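PDB 4N30: protein disulfide isomerase from Pseudomonas aeruginosa, which probably acts as a thiol-disulfide oxidoreductase of the DsbA subfamily, working on disulfide bonds through a thioredoxin fold. Local coordinates for residues A[89-94]-A[169-174]. Numbering follows the deposited sequence.
Sequences VWRHLP and KLDIDI
Asp-171, on helix segment 169-174, divides its two carboxylate oxygens between Arg-91 and His-92 of strand 89-92. OD1 takes both bonds of a side-on salt bridge: Arg-91 NE lies 3.1 Å and Arg-91 NH2 3.2 Å from Asp-171 OD1, the bond from NE being the straighter. The oxygen lies close to the guanidinium plane, but the two planes are 57° apart, and both nitrogens come to OD1 from above the same face of the carboxylate. Bends at chi2 and chi3 of Arg-91 curl the guanidinium round to this oxygen, and its NH1 bonds Asn-59 of the neighbouring strand. The other oxygen, Asp-171 OD2, accepts the backbone N of His-92 at 2.9 Å and 170°. One water donates to both Asp-171 OD2 and Trp-90 O, linking the helix to a carbonyl of the strand as well. His-92 CD2 comes within 3.5 Å of Asp-171 OD2, approaching obliquely, while NE2 of that ring bonds Glu-110. The axes of helix segment 169-174 and strand segment 89-92 cross at -85° and approach to 7.1 Å; the first belongs to helix 162-177, the second is the end of strand 86-92 in the mixed sheet of this thioredoxin fold. Ile-172 supplies the apolar part: its CG1 sits 3.6 Å from His-92 O, its CD1 lies across the Pro-94 ring, 3.8 Å from Pro-94 CG, and its CG2 branch faces the Leu-93 CD1 methyl. Ile-174 sets CD1 at the edge of the Arg-91 guanidinium, near its plane, and also touches Tyr-61 of strand 56-62.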
loop_
_atom_site.group_PDB
_atom_site.type_symbol
_atom_site.label_atom_id
_atom_site.label_comp_id
_atom_site.label_asym_id
_atom_site.label_seq_id
_atom_site.Cartn_x
_atom_site.Cartn_y
_atom_site.Cartn_z
ATOM N N VAL A 89 -0.120 -6.235 -0.844
ATOM C CA VAL A 89 0.471 -5.576 0.304
ATOM C C VAL A 89 0.781 -4.165 -0.001
ATOM O O VAL A 89 1.438 -3.879 -1.064
ATOM C CB VAL A 89 1.746 -6.335 0.795
ATOM C CG1 VAL A 89 2.406 -5.551 1.907
ATOM C CG2 VAL A 89 1.354 -7.761 1.255
ATOM N N TRP A 90 0.247 -3.203 0.762
ATOM C CA TRP A 90 0.538 -1.802 0.520
ATOM C C TRP A 90 1.962 -1.537 0.972
ATOM O O TRP A 90 2.255 -1.855 2.162
ATOM C CB TRP A 90 -0.417 -0.943 1.344
ATOM C CG TRP A 90 -0.177 0.561 1.272
ATOM C CD1 TRP A 90 0.723 1.315 1.993
ATOM C CD2 TRP A 90 -0.850 1.508 0.403
ATOM N NE1 TRP A 90 0.607 2.617 1.683
ATOM C CE2 TRP A 90 -0.342 2.796 0.737
ATOM C CE3 TRP A 90 -1.891 1.371 -0.533
ATOM C CZ2 TRP A 90 -0.810 3.955 0.121
ATOM C CZ3 TRP A 90 -2.376 2.540 -1.113
ATOM C CH2 TRP A 90 -1.824 3.801 -0.774
ATOM N N ARG A 91 2.781 -0.896 0.175
ATOM C CA ARG A 91 4.101 -0.448 0.588
ATOM C C ARG A 91 4.151 1.044 0.438
ATOM O O ARG A 91 3.723 1.633 -0.549
ATOM C CB ARG A 91 5.171 -1.110 -0.310
ATOM C CG ARG A 91 5.123 -2.648 -0.370
ATOM C CD ARG A 91 5.215 -3.332 0.967
ATOM N NE ARG A 91 6.552 -3.154 1.355
ATOM C CZ ARG A 91 7.589 -3.928 0.988
ATOM N NH1 ARG A 91 7.451 -4.964 0.166
ATOM N NH2 ARG A 91 8.806 -3.595 1.419
ATOM N N HIS A 92 4.765 1.754 1.377
ATOM C CA HIS A 92 4.780 3.216 1.356
ATOM C C HIS A 92 5.792 3.761 0.448
ATOM O O HIS A 92 7.019 3.510 0.633
ATOM C CB HIS A 92 4.985 3.751 2.782
ATOM C CG HIS A 92 3.892 3.419 3.676
ATOM N ND1 HIS A 92 2.677 4.034 3.629
ATOM C CD2 HIS A 92 3.853 2.515 4.746
ATOM C CE1 HIS A 92 1.907 3.508 4.598
ATOM N NE2 HIS A 92 2.603 2.556 5.258
ATOM N N LEU A 93 5.365 4.682 -0.439
ATOM C CA LEU A 93 6.278 5.526 -1.130
ATOM C C LEU A 93 5.593 6.869 -1.340
ATOM O O LEU A 93 5.346 7.291 -2.447
ATOM C CB LEU A 93 6.716 4.889 -2.437
ATOM C CG LEU A 93 7.775 5.644 -3.253
ATOM C CD1 LEU A 93 9.043 5.754 -2.414
ATOM C CD2 LEU A 93 8.071 4.930 -4.570
ATOM N N PRO A 94 5.528 7.668 -0.251
ATOM C CA PRO A 94 5.067 9.036 -0.404
ATOM C C PRO A 94 6.098 9.800 -1.209
ATOM O O PRO A 94 7.274 9.829 -0.843
ATOM C CB PRO A 94 4.995 9.555 1.061
ATOM C CG PRO A 94 5.909 8.609 1.810
ATOM C CD PRO A 94 5.802 7.277 1.149
ATOM N N LYS A 169 9.702 4.659 6.502
ATOM C CA LYS A 169 11.026 4.945 5.993
ATOM C C LYS A 169 11.674 3.733 5.398
ATOM O O LYS A 169 12.345 3.867 4.347
ATOM C CB LYS A 169 11.905 5.558 7.098
ATOM C CG LYS A 169 11.496 6.979 7.465
ATOM C CD LYS A 169 12.334 7.540 8.619
ATOM C CE LYS A 169 12.167 9.037 8.804
ATOM N NZ LYS A 169 12.500 9.386 10.227
ATOM N N LEU A 170 11.509 2.557 5.969
ATOM C CA LEU A 170 12.078 1.330 5.464
ATOM C C LEU A 170 11.485 1.009 4.100
ATOM O O LEU A 170 12.212 0.589 3.159
ATOM C CB LEU A 170 11.818 0.139 6.413
ATOM C CG LEU A 170 12.503 -1.170 5.993
ATOM C CD1 LEU A 170 14.026 -0.929 5.892
ATOM C CD2 LEU A 170 12.197 -2.255 7.021
ATOM N N ASP A 171 10.151 1.099 3.959
ATOM C CA ASP A 171 9.553 0.872 2.613
ATOM C C ASP A 171 10.124 1.844 1.604
ATOM O O ASP A 171 10.461 1.400 0.486
ATOM C CB ASP A 171 8.045 1.077 2.647
ATOM C CG ASP A 171 7.266 -0.062 3.206
ATOM O OD1 ASP A 171 7.845 -1.200 3.378
ATOM O OD2 ASP A 171 6.009 0.094 3.357
ATOM N N ILE A 172 10.311 3.103 1.966
ATOM C CA ILE A 172 10.834 4.096 1.042
ATOM C C ILE A 172 12.292 3.783 0.639
ATOM O O ILE A 172 12.699 3.762 -0.548
ATOM C CB ILE A 172 10.806 5.489 1.677
ATOM C CG1 ILE A 172 9.347 5.925 1.845
ATOM C CG2 ILE A 172 11.542 6.513 0.760
ATOM C CD1 ILE A 172 9.314 7.135 2.818
ATOM N N ASP A 173 13.064 3.340 1.627
ATOM C CA ASP A 173 14.493 2.974 1.422
ATOM C C ASP A 173 14.577 1.757 0.542
ATOM O O ASP A 173 15.426 1.729 -0.410
ATOM C CB ASP A 173 15.197 2.667 2.776
ATOM C CG ASP A 173 15.419 3.893 3.614
ATOM O OD1 ASP A 173 15.195 5.037 3.177
ATOM O OD2 ASP A 173 15.764 3.568 4.777
ATOM N N ILE A 174 13.725 0.754 0.729
ATOM C CA ILE A 174 13.687 -0.414 -0.135
ATOM C C ILE A 174 13.317 -0.017 -1.543
ATOM O O ILE A 174 13.956 -0.457 -2.545
ATOM C CB ILE A 174 12.797 -1.526 0.389
ATOM C CG1 ILE A 174 13.405 -2.095 1.675
ATOM C CG2 ILE A 174 12.541 -2.613 -0.648
ATOM C CD1 ILE A 174 12.430 -2.934 2.420
HETATM O O HOH W 1 4.158 -1.674 4.192
#